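Local coordinates for protein precorrin-6A reductase (Rhodobacter capsulatus, PDB 4X7G) that reduces precorrin-6A with NADPH in cobalamin biosynthesis, binding nucleotide and precorrin between two Rossmann-type domains, at residues A17-Y31 against A40-G52. Residues are numbered along the deposited sequence; the frame is centred on the assembly and turned at random. Where two conformers were deposited one is given.
With NAP (NADP nicotinamide-adenine-dinucleotide phosphate), chain B.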
ATOM      1  N   ALA A  17      -1.030   8.759  11.528  1.00 10.03           N
ATOM      2  CA  ALA A  17      -1.117   8.289  12.955  1.00 10.49           C
ATOM      3  C   ALA A  17      -0.254   9.163  13.829  1.00 10.96           C
ATOM      4  O   ALA A  17      -0.701   9.564  14.934  1.00 11.44           O
ATOM      5  CB  ALA A  17      -0.672   6.879  13.041  1.00 10.96           C
ATOM      6  N   LYS A  18       0.932   9.531  13.415  1.00 10.50           N
ATOM      7  CA  LYS A  18       1.801  10.408  14.174  1.00 11.24           C
ATOM      8  C   LYS A  18       1.167  11.749  14.352  1.00 11.85           C
ATOM      9  O   LYS A  18       1.204  12.308  15.489  1.00 11.60           O
ATOM     10  CB  LYS A  18       3.118  10.485  13.505  1.00 14.33           C
ATOM     11  CG  LYS A  18       3.998  11.429  14.285  1.00 20.77           C
ATOM     12  CD  LYS A  18       5.351  11.768  13.749  1.00 30.46           C
ATOM     13  CE  LYS A  18       6.006  12.932  14.532  1.00 35.56           C
ATOM     14  NZ  LYS A  18       5.813  12.825  16.035  1.00 32.15           N
ATOM     15  N   THR A  19       0.601  12.322  13.313  1.00 11.19           N
ATOM     16  CA  THR A  19      -0.059  13.594  13.373  0.50 10.55           C
ATOM     17  C   THR A  19      -1.240  13.575  14.358  1.00 10.29           C
ATOM     18  O   THR A  19      -1.504  14.510  15.121  1.00 11.25           O
ATOM     19  CB  THR A  19      -0.534  13.974  11.943  0.50 10.65           C
ATOM     20  OG1 THR A  19       0.654  14.149  11.143  0.50 11.20           O
ATOM     21  CG2 THR A  19      -1.352  15.224  11.912  0.50 11.72           C
ATOM     22  N   LEU A  20      -2.074  12.577  14.231  1.00 10.98           N
ATOM     23  CA  LEU A  20      -3.271  12.404  15.073  1.00 10.97           C
ATOM     24  C   LEU A  20      -2.876  12.280  16.542  1.00 11.25           C
ATOM     25  O   LEU A  20      -3.492  12.881  17.426  1.00 12.03           O
ATOM     26  CB  LEU A  20      -4.143  11.277  14.635  1.00 10.79           C
ATOM     27  CG  LEU A  20      -4.750  11.418  13.273  1.00 10.66           C
ATOM     28  CD1 LEU A  20      -5.496  10.148  12.916  1.00 12.45           C
ATOM     29  CD2 LEU A  20      -5.620  12.635  13.162  1.00 12.58           C
ATOM     30  N   ALA A  21      -1.859  11.492  16.834  1.00 11.07           N
ATOM     31  CA  ALA A  21      -1.384  11.410  18.196  1.00 12.40           C
ATOM     32  C   ALA A  21      -0.859  12.730  18.599  1.00 11.63           C
ATOM     33  O   ALA A  21      -1.193  13.240  19.750  1.00 13.99           O
ATOM     34  CB  ALA A  21      -0.300  10.344  18.332  1.00 13.65           C
ATOM     35  N   ASP A  22      -0.042  13.393  17.842  1.00 11.51           N
ATOM     36  CA  ASP A  22       0.536  14.633  18.270  0.50 12.67           C
ATOM     37  C   ASP A  22      -0.502  15.676  18.507  1.00 12.88           C
ATOM     38  O   ASP A  22      -0.383  16.507  19.439  1.00 12.84           O
ATOM     39  CB  ASP A  22       1.538  15.175  17.303  0.50 14.01           C
ATOM     40  CG  ASP A  22       2.852  14.398  17.318  0.50 14.55           C
ATOM     41  OD1 ASP A  22       3.002  13.510  18.172  0.50 16.01           O
ATOM     42  OD2 ASP A  22       3.524  14.671  16.319  0.50 17.35           O
ATOM     43  N   GLN A  23      -1.571  15.668  17.753  1.00 12.47           N
ATOM     44  CA  GLN A  23      -2.608  16.673  17.940  1.00 12.01           C
ATOM     45  C   GLN A  23      -3.662  16.263  18.927  1.00 11.41           C
ATOM     46  O   GLN A  23      -4.611  17.043  19.174  1.00 12.26           O
ATOM     47  CB  GLN A  23      -3.256  17.022  16.587  1.00 14.36           C
ATOM     48  CG  GLN A  23      -2.268  17.697  15.625  1.00 16.10           C
ATOM     49  CD  GLN A  23      -2.917  18.158  14.340  1.00 19.61           C
ATOM     50  OE1 GLN A  23      -4.121  18.379  14.267  1.00 24.43           O
ATOM     51  NE2 GLN A  23      -2.099  18.386  13.337  1.00 22.40           N
ATOM     52  N   GLY A  24      -3.522  15.131  19.555  1.00 11.29           N
ATOM     53  CA  GLY A  24      -4.417  14.754  20.608  1.00 11.56           C
ATOM     54  C   GLY A  24      -5.770  14.254  20.205  1.00 11.73           C
ATOM     55  O   GLY A  24      -6.731  14.349  20.997  1.00 12.99           O
ATOM     56  N   PHE A  25      -5.903  13.604  19.051  1.00 10.71           N
ATOM     57  CA  PHE A  25      -7.175  12.988  18.666  1.00 10.34           C
ATOM     58  C   PHE A  25      -7.382  11.670  19.286  1.00 11.48           C
ATOM     59  O   PHE A  25      -6.457  10.859  19.388  1.00 13.67           O
ATOM     60  CB  PHE A  25      -7.294  12.847  17.130  1.00 11.52           C
ATOM     61  CG  PHE A  25      -7.507  14.139  16.396  1.00 11.88           C
ATOM     62  CD1 PHE A  25      -6.488  14.944  16.003  1.00 12.42           C
ATOM     63  CD2 PHE A  25      -8.859  14.609  16.102  1.00 13.00           C
ATOM     64  CE1 PHE A  25      -6.706  16.120  15.339  1.00 14.61           C
ATOM     65  CE2 PHE A  25      -9.068  15.749  15.475  1.00 14.26           C
ATOM     66  CZ  PHE A  25      -8.033  16.526  15.097  1.00 14.54           C
ATOM     67  N   GLU A  26      -8.633  11.320  19.593  1.00 12.11           N
ATOM     68  CA  GLU A  26      -8.999  10.017  19.970  1.00 12.51           C
ATOM     69  C   GLU A  26      -9.137   9.177  18.692  1.00 10.93           C
ATOM     70  O   GLU A  26      -9.942   9.480  17.821  1.00 11.57           O
ATOM     71  CB  GLU A  26     -10.335  10.054  20.730  1.00 16.15           C
ATOM     72  CG  GLU A  26     -10.840   8.884  21.399  1.00 21.67           C
ATOM     73  CD  GLU A  26     -11.778   9.286  22.623  1.00 22.47           C
ATOM     74  OE1 GLU A  26     -11.628  10.340  23.399  1.00 30.82           O
ATOM     75  OE2 GLU A  26     -12.655   8.506  22.657  1.00 32.95           O
ATOM     76  N   ALA A  27      -8.335   8.161  18.574  1.00 11.03           N
ATOM     77  CA  ALA A  27      -8.230   7.437  17.304  1.00 12.05           C
ATOM     78  C   ALA A  27      -7.735   6.047  17.526  1.00 12.57           C
ATOM     79  O   ALA A  27      -6.883   5.827  18.438  1.00 15.19           O
ATOM     80  CB  ALA A  27      -7.271   8.143  16.350  1.00 12.90           C
ATOM     81  N   VAL A  28      -8.139   5.113  16.669  1.00 10.54           N
ATOM     82  CA  VAL A  28      -7.654   3.705  16.602  1.00 11.37           C
ATOM     83  C   VAL A  28      -7.006   3.510  15.246  1.00 11.17           C
ATOM     84  O   VAL A  28      -7.578   3.980  14.235  1.00 11.59           O
ATOM     85  CB  VAL A  28      -8.850   2.746  16.785  1.00 12.00           C
ATOM     86  CG1 VAL A  28      -8.379   1.324  16.513  1.00 12.79           C
ATOM     87  CG2 VAL A  28      -9.486   2.863  18.166  1.00 16.07           C
ATOM     88  N   PHE A  29      -5.898   2.803  15.197  1.00 10.26           N
ATOM     89  CA  PHE A  29      -5.245   2.398  13.984  1.00 10.17           C
ATOM     90  C   PHE A  29      -5.550   0.984  13.678  1.00 10.72           C
ATOM     91  O   PHE A  29      -5.545   0.126  14.618  1.00 11.55           O
ATOM     92  CB  PHE A  29      -3.749   2.595  14.182  1.00 10.07           C
ATOM     93  CG  PHE A  29      -2.930   2.457  12.908  1.00 10.62           C
ATOM     94  CD1 PHE A  29      -2.541   1.261  12.423  1.00 11.84           C
ATOM     95  CD2 PHE A  29      -2.502   3.597  12.265  1.00 10.95           C
ATOM     96  CE1 PHE A  29      -1.751   1.165  11.260  1.00 11.69           C
ATOM     97  CE2 PHE A  29      -1.724   3.476  11.117  1.00 10.79           C
ATOM     98  CZ  PHE A  29      -1.331   2.310  10.685  1.00 10.96           C
ATOM     99  N   SER A  30      -5.785   0.579  12.433  1.00 10.31           N
ATOM    100  CA  SER A  30      -6.114  -0.776  12.090  1.00 10.96           C
ATOM    101  C   SER A  30      -5.141  -1.364  11.078  1.00 10.43           C
ATOM    102  O   SER A  30      -5.026  -0.831   9.946  1.00 11.18           O
ATOM    103  CB  SER A  30      -7.502  -0.853  11.542  1.00 12.44           C
ATOM    104  OG  SER A  30      -7.895  -2.188  11.222  1.00 12.70           O
ATOM    105  N   TYR A  31      -4.559  -2.526  11.411  1.00 10.36           N
ATOM    106  CA  TYR A  31      -3.865  -3.392  10.456  1.00 11.08           C
ATOM    107  C   TYR A  31      -4.747  -4.606  10.132  1.00 11.26           C
ATOM    108  O   TYR A  31      -5.448  -5.105  10.973  1.00 12.07           O
ATOM    109  CB  TYR A  31      -2.587  -3.906  11.072  1.00 11.12           C
ATOM    110  CG  TYR A  31      -1.433  -2.963  11.201  1.00 10.72           C
ATOM    111  CD1 TYR A  31      -0.778  -2.397  10.085  1.00 11.15           C
ATOM    112  CD2 TYR A  31      -0.829  -2.650  12.458  1.00 11.28           C
ATOM    113  CE1 TYR A  31       0.342  -1.596  10.199  1.00 10.82           C
ATOM    114  CE2 TYR A  31       0.270  -1.843  12.571  1.00 11.60           C
ATOM    115  CZ  TYR A  31       0.904  -1.404  11.441  1.00 10.46           C
ATOM    116  OH  TYR A  31       2.109  -0.661  11.491  1.00 12.53           O
ATOM    117  N   ALA A  40       4.943  -0.935  15.368  1.00 17.06           N
ATOM    118  CA  ALA A  40       4.121  -0.187  16.300  1.00 15.81           C
ATOM    119  C   ALA A  40       3.735   1.186  15.758  1.00 14.37           C
ATOM    120  O   ALA A  40       4.431   1.767  14.988  1.00 17.57           O
ATOM    121  CB  ALA A  40       4.884  -0.013  17.635  1.00 21.02           C
ATOM    122  N   GLN A  41       2.543   1.623  16.131  1.00 13.09           N
ATOM    123  CA  GLN A  41       2.010   2.946  15.797  1.00 11.61           C
ATOM    124  C   GLN A  41       1.690   3.661  17.070  1.00 12.08           C
ATOM    125  O   GLN A  41       1.374   3.020  18.094  1.00 13.11           O
ATOM    126  CB  GLN A  41       0.686   2.716  15.014  1.00 12.13           C
ATOM    127  CG  GLN A  41       0.916   2.083  13.581  1.00 12.67           C
ATOM    128  CD  GLN A  41       1.588   3.008  12.651  1.00 12.16           C
ATOM    129  OE1 GLN A  41       1.667   4.227  12.857  1.00 13.04           O
ATOM    130  NE2 GLN A  41       2.110   2.432  11.560  1.00 13.37           N
ATOM    131  N   PRO A  42       1.625   4.973  17.030  1.00 11.53           N
ATOM    132  CA  PRO A  42       1.418   5.803  18.266  1.00 11.70           C
ATOM    133  C   PRO A  42      -0.014   5.953  18.673  1.00 12.19           C
ATOM    134  O   PRO A  42      -0.400   6.924  19.294  1.00 13.01           O
ATOM    135  CB  PRO A  42       2.048   7.142  17.897  1.00 12.42           C
ATOM    136  CG  PRO A  42       1.774   7.200  16.397  1.00 13.63           C
ATOM    137  CD  PRO A  42       2.086   5.824  15.905  1.00 11.91           C
ATOM    138  N   LEU A  43      -0.902   5.043  18.243  1.00 12.47           N
ATOM    139  CA  LEU A  43      -2.320   4.969  18.579  1.00 11.63           C
ATOM    140  C   LEU A  43      -2.614   3.540  19.015  1.00 10.73           C
ATOM    141  O   LEU A  43      -1.963   2.626  18.518  1.00 11.64           O
ATOM    142  CB  LEU A  43      -3.128   5.334  17.415  1.00 10.89           C
ATOM    143  CG  LEU A  43      -3.022   6.757  16.878  1.00 12.80           C
ATOM    144  CD1 LEU A  43      -3.737   6.839  15.538  1.00 12.24           C
ATOM    145  CD2 LEU A  43      -3.501   7.750  17.867  1.00 13.05           C
ATOM    146  N   PRO A  44      -3.638   3.343  19.829  1.00 10.84           N
ATOM    147  CA  PRO A  44      -4.160   1.998  20.067  1.00 10.31           C
ATOM    148  C   PRO A  44      -4.408   1.302  18.726  1.00  9.68           C
ATOM    149  O   PRO A  44      -5.054   1.911  17.861  1.00 10.16           O
ATOM    150  CB  PRO A  44      -5.377   2.173  20.908  1.00 11.90           C
ATOM    151  CG  PRO A  44      -5.483   3.601  21.176  1.00 16.37           C
ATOM    152  CD  PRO A  44      -4.443   4.382  20.442  1.00 11.83           C
ATOM    153  N   THR A  45      -3.939   0.077  18.605  1.00  9.73           N
ATOM    154  CA  THR A  45      -3.906  -0.596  17.293  1.00 10.49           C
ATOM    155  C   THR A  45      -4.698  -1.882  17.313  1.00  9.89           C
ATOM    156  O   THR A  45      -4.368  -2.779  18.101  1.00 10.93           O
ATOM    157  CB  THR A  45      -2.495  -0.836  16.861  1.00 10.99           C
ATOM    158  OG1 THR A  45      -1.849   0.473  16.661  1.00 12.33           O
ATOM    159  CG2 THR A  45      -2.370  -1.607  15.575  1.00 11.98           C
ATOM    160  N   ARG A  46      -5.666  -2.038  16.448  1.00 10.21           N
ATOM    161  CA  ARG A  46      -6.381  -3.295  16.222  1.00 10.99           C
ATOM    162  C   ARG A  46      -5.734  -4.021  15.080  1.00 12.54           C
ATOM    163  O   ARG A  46      -5.138  -3.392  14.170  1.00 12.29           O
ATOM    164  CB  ARG A  46      -7.807  -3.085  16.014  1.00 12.84           C
ATOM    165  CG  ARG A  46      -8.189  -2.415  14.768  1.00 13.10           C
ATOM    166  CD  ARG A  46      -9.672  -2.412  14.421  1.00 14.68           C
ATOM    167  NE  ARG A  46     -10.242  -3.747  14.409  1.00 14.89           N
ATOM    168  CZ  ARG A  46      -9.905  -4.669  13.512  1.00 16.53           C
ATOM    169  NH1 ARG A  46      -9.078  -4.456  12.516  1.00 15.64           N
ATOM    170  NH2 ARG A  46     -10.524  -5.852  13.640  1.00 15.64           N
ATOM    171  N   ILE A  47      -5.718  -5.357  15.129  1.00 12.39           N
ATOM    172  CA  ILE A  47      -5.044  -6.196  14.132  1.00 13.43           C
ATOM    173  C   ILE A  47      -5.978  -7.312  13.717  1.00 14.06           C
ATOM    174  O   ILE A  47      -6.386  -8.105  14.605  1.00 17.01           O
ATOM    175  CB  ILE A  47      -3.724  -6.698  14.683  1.00 14.85           C
ATOM    176  CG1 ILE A  47      -2.752  -5.579  15.060  1.00 16.05           C
ATOM    177  CG2 ILE A  47      -3.126  -7.568  13.522  1.00 15.97           C
ATOM    178  CD1 ILE A  47      -1.431  -5.978  15.770  1.00 20.83           C
ATOM    179  N   GLY A  48      -6.338  -7.375  12.465  1.00 13.88           N
ATOM    180  CA  GLY A  48      -7.239  -8.427  11.966  1.00 14.25           C
ATOM    181  C   GLY A  48      -8.266  -7.864  11.069  1.00 15.26           C
ATOM    182  O   GLY A  48      -8.568  -6.668  11.069  1.00 15.78           O
ATOM    183  N   GLY A  49      -8.888  -8.714  10.246  1.00 16.77           N
ATOM    184  CA  GLY A  49     -10.023  -8.256   9.485  1.00 16.37           C
ATOM    185  C   GLY A  49     -11.251  -7.911  10.333  1.00 16.44           C
ATOM    186  O   GLY A  49     -11.249  -8.167  11.504  1.00 19.76           O
ATOM    187  N   PHE A  50     -12.218  -7.263   9.729  1.00 15.88           N
ATOM    188  CA  PHE A  50     -13.459  -6.946  10.408  1.00 15.40           C
ATOM    189  C   PHE A  50     -14.563  -8.028  10.189  1.00 18.15           C
ATOM    190  O   PHE A  50     -15.579  -7.963  10.913  1.00 21.07           O
ATOM    191  CB  PHE A  50     -14.027  -5.588   9.957  1.00 15.54           C
ATOM    192  CG  PHE A  50     -13.096  -4.442  10.247  1.00 14.83           C
ATOM    193  CD1 PHE A  50     -13.132  -3.839  11.508  1.00 14.84           C
ATOM    194  CD2 PHE A  50     -12.211  -3.982   9.321  1.00 15.78           C
ATOM    195  CE1 PHE A  50     -12.280  -2.769  11.763  1.00 14.94           C
ATOM    196  CE2 PHE A  50     -11.384  -2.897   9.573  1.00 15.01           C
ATOM    197  CZ  PHE A  50     -11.411  -2.312  10.780  1.00 15.17           C
ATOM    198  N   GLY A  51     -14.405  -8.910   9.222  1.00 18.39           N
ATOM    199  CA  GLY A  51     -15.595  -9.793   8.839  1.00 18.48           C
ATOM    200  C   GLY A  51     -16.441  -9.185   7.789  1.00 19.50           C
ATOM    201  O   GLY A  51     -17.674  -9.114   7.893  1.00 23.22           O
ATOM    202  N   GLY A  52     -15.815  -8.646   6.754  1.00 19.74           N
ATOM    203  CA  GLY A  52     -16.507  -8.104   5.643  1.00 18.98           C
ATOM    204  C   GLY A  52     -17.265  -6.781   5.968  1.00 17.94           C
ATOM    205  O   GLY A  52     -17.020  -6.083   7.013  1.00 18.60           O
TER
HETATM  206  PA  NAP B 301      -7.515  -6.154   0.495  1.00 15.82           P
HETATM  207  O1A NAP B 301      -7.388  -7.270  -0.533  1.00 18.47           O
HETATM  208  O2A NAP B 301      -8.136  -4.998   0.105  1.00 15.80           O
HETATM  209  O5B NAP B 301      -8.164  -6.655   1.798  1.00 17.88           O
HETATM  210  C5B NAP B 301      -8.639  -7.989   2.069  1.00 17.73           C
HETATM  211  C4B NAP B 301      -9.294  -8.142   3.421  1.00 15.94           C
HETATM  212  O4B NAP B 301      -8.261  -7.886   4.471  1.00 16.40           O
HETATM  213  C3B NAP B 301     -10.273  -7.054   3.772  1.00 16.66           C
HETATM  214  O3B NAP B 301     -11.544  -7.332   3.179  1.00 20.16           O
HETATM  215  C2B NAP B 301     -10.256  -6.997   5.245  1.00 16.37           C
HETATM  216  O2B NAP B 301     -10.858  -8.188   5.788  1.00 17.83           O
HETATM  217  C1B NAP B 301      -8.854  -7.136   5.554  1.00 14.98           C
HETATM  218  N9A NAP B 301      -8.083  -5.867   5.647  1.00 14.67           N
HETATM  219  C8A NAP B 301      -7.398  -5.204   4.654  1.00 13.63           C
HETATM  220  N7A NAP B 301      -6.814  -4.076   5.139  1.00 13.82           N
HETATM  221  C5A NAP B 301      -7.234  -4.019   6.440  1.00 12.63           C
HETATM  222  C6A NAP B 301      -6.964  -3.069   7.497  1.00 12.56           C
HETATM  223  N6A NAP B 301      -6.105  -2.052   7.342  1.00 13.41           N
HETATM  224  N1A NAP B 301      -7.530  -3.256   8.709  1.00 13.34           N
HETATM  225  C2A NAP B 301      -8.375  -4.354   8.858  1.00 15.07           C
HETATM  226  N3A NAP B 301      -8.690  -5.321   7.997  1.00 13.99           N
HETATM  227  C4A NAP B 301      -8.084  -5.122   6.792  1.00 13.42           C
HETATM  228  O3  NAP B 301      -6.076  -5.675   1.040  1.00 19.20           O
HETATM  229  PN  NAP B 301      -4.607  -6.393   1.078  1.00 17.41           P
HETATM  230  O1N NAP B 301      -3.897  -6.219  -0.258  1.00 19.51           O
HETATM  231  O2N NAP B 301      -4.708  -7.751   1.626  1.00 19.97           O
HETATM  232  O5D NAP B 301      -3.811  -5.398   2.068  1.00 17.56           O
HETATM  233  C5D NAP B 301      -3.518  -5.845   3.423  1.00 17.48           C
HETATM  234  C4D NAP B 301      -2.921  -4.730   4.132  1.00 16.47           C
HETATM  235  O4D NAP B 301      -1.620  -4.484   3.629  1.00 18.13           O
HETATM  236  C3D NAP B 301      -3.733  -3.413   4.169  1.00 16.48           C
HETATM  237  O3D NAP B 301      -3.711  -2.763   5.449  1.00 17.01           O
HETATM  238  C2D NAP B 301      -2.996  -2.558   3.140  1.00 16.88           C
HETATM  239  O2D NAP B 301      -3.000  -1.197   3.329  1.00 15.31           O
HETATM  240  C1D NAP B 301      -1.556  -3.125   3.267  1.00 17.56           C
HETATM  241  N1N NAP B 301      -0.879  -3.054   2.057  1.00 15.35           N
HETATM  242  C2N NAP B 301      -1.177  -3.423   0.976  1.00 31.10           C
HETATM  243  C3N NAP B 301      -0.179  -3.058   0.147  1.00 28.40           C
HETATM  244  C7N NAP B 301      -0.948  -3.632  -1.019  1.00 29.76           C
HETATM  245  O7N NAP B 301      -2.078  -4.048  -0.428  1.00 18.32           O
HETATM  246  N7N NAP B 301      -0.442  -3.606  -2.330  1.00 17.58           N
HETATM  247  C4N NAP B 301       1.069  -2.263   0.652  1.00 29.80           C
HETATM  248  C5N NAP B 301       1.396  -1.847   2.074  1.00 13.88           C
HETATM  249  C6N NAP B 301       0.216  -2.328   2.601  1.00 28.11           C
HETATM  250  P2B NAP B 301     -12.425  -8.167   6.249  1.00 22.60           P
HETATM  251  O1X NAP B 301     -12.443  -9.464   7.019  1.00 25.32           O
HETATM  252  O2X NAP B 301     -12.698  -6.972   6.960  1.00 21.10           O
HETATM  253  O3X NAP B 301     -13.346  -7.975   5.007  1.00 27.76           O
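With OG of Ser-30 trans to its own N (chi1 -178°) and CG of Arg-46 set between N and the carbonyl carbon (chi1 69°), the two side chains meet on one face of a parallel Rossmann-fold sheet, beside the adenine at its C-terminal edge. Strand 45-47 is an edge strand of that sheet and strand 27-31 its neighbour. Their ladder runs from Phe-29 N to Pro-44 O (2.9 Å), then Arg-46 N to Phe-29 O, Tyr-31 N to Arg-46 O and Gly-48 N to Tyr-31 O. On the other face, CG of Gln-41 sits over the centre of the Phe-29 ring, 3.5 Å from the centroid, with amide and ring nearly parallel. The same amide gives a straight bond from NE2 to Tyr-31 OH (3.1 Å); NE2 also bonds Ser-14, and the hydroxyl Val-39. Nearer helix 11-22, Leu-43 wedges CD1 between the methyls of Ala-17 and Ala-27. At the NADP end, Arg-46 lies with Phe-50 over one guanidinium face and Tyr-59 in cation-pi contact. NH1 reaches Ser-30 OG and Gly-48 O (2.7 Å) in its plane, while NH2 bonds Gly-49 O. With Arg-46 replaced by alanine, Ser-30 OG and both glycine carbonyls would probably lose these donors, and Phe-50 its stacking partner, leaving the phosphate-binding loop freer to move. Phe-50 N and Gly-51 N hold the 2'-phosphate, and Ser-30 OG, accepting from Arg-46, donates to adenine N1A at 2.8 Å.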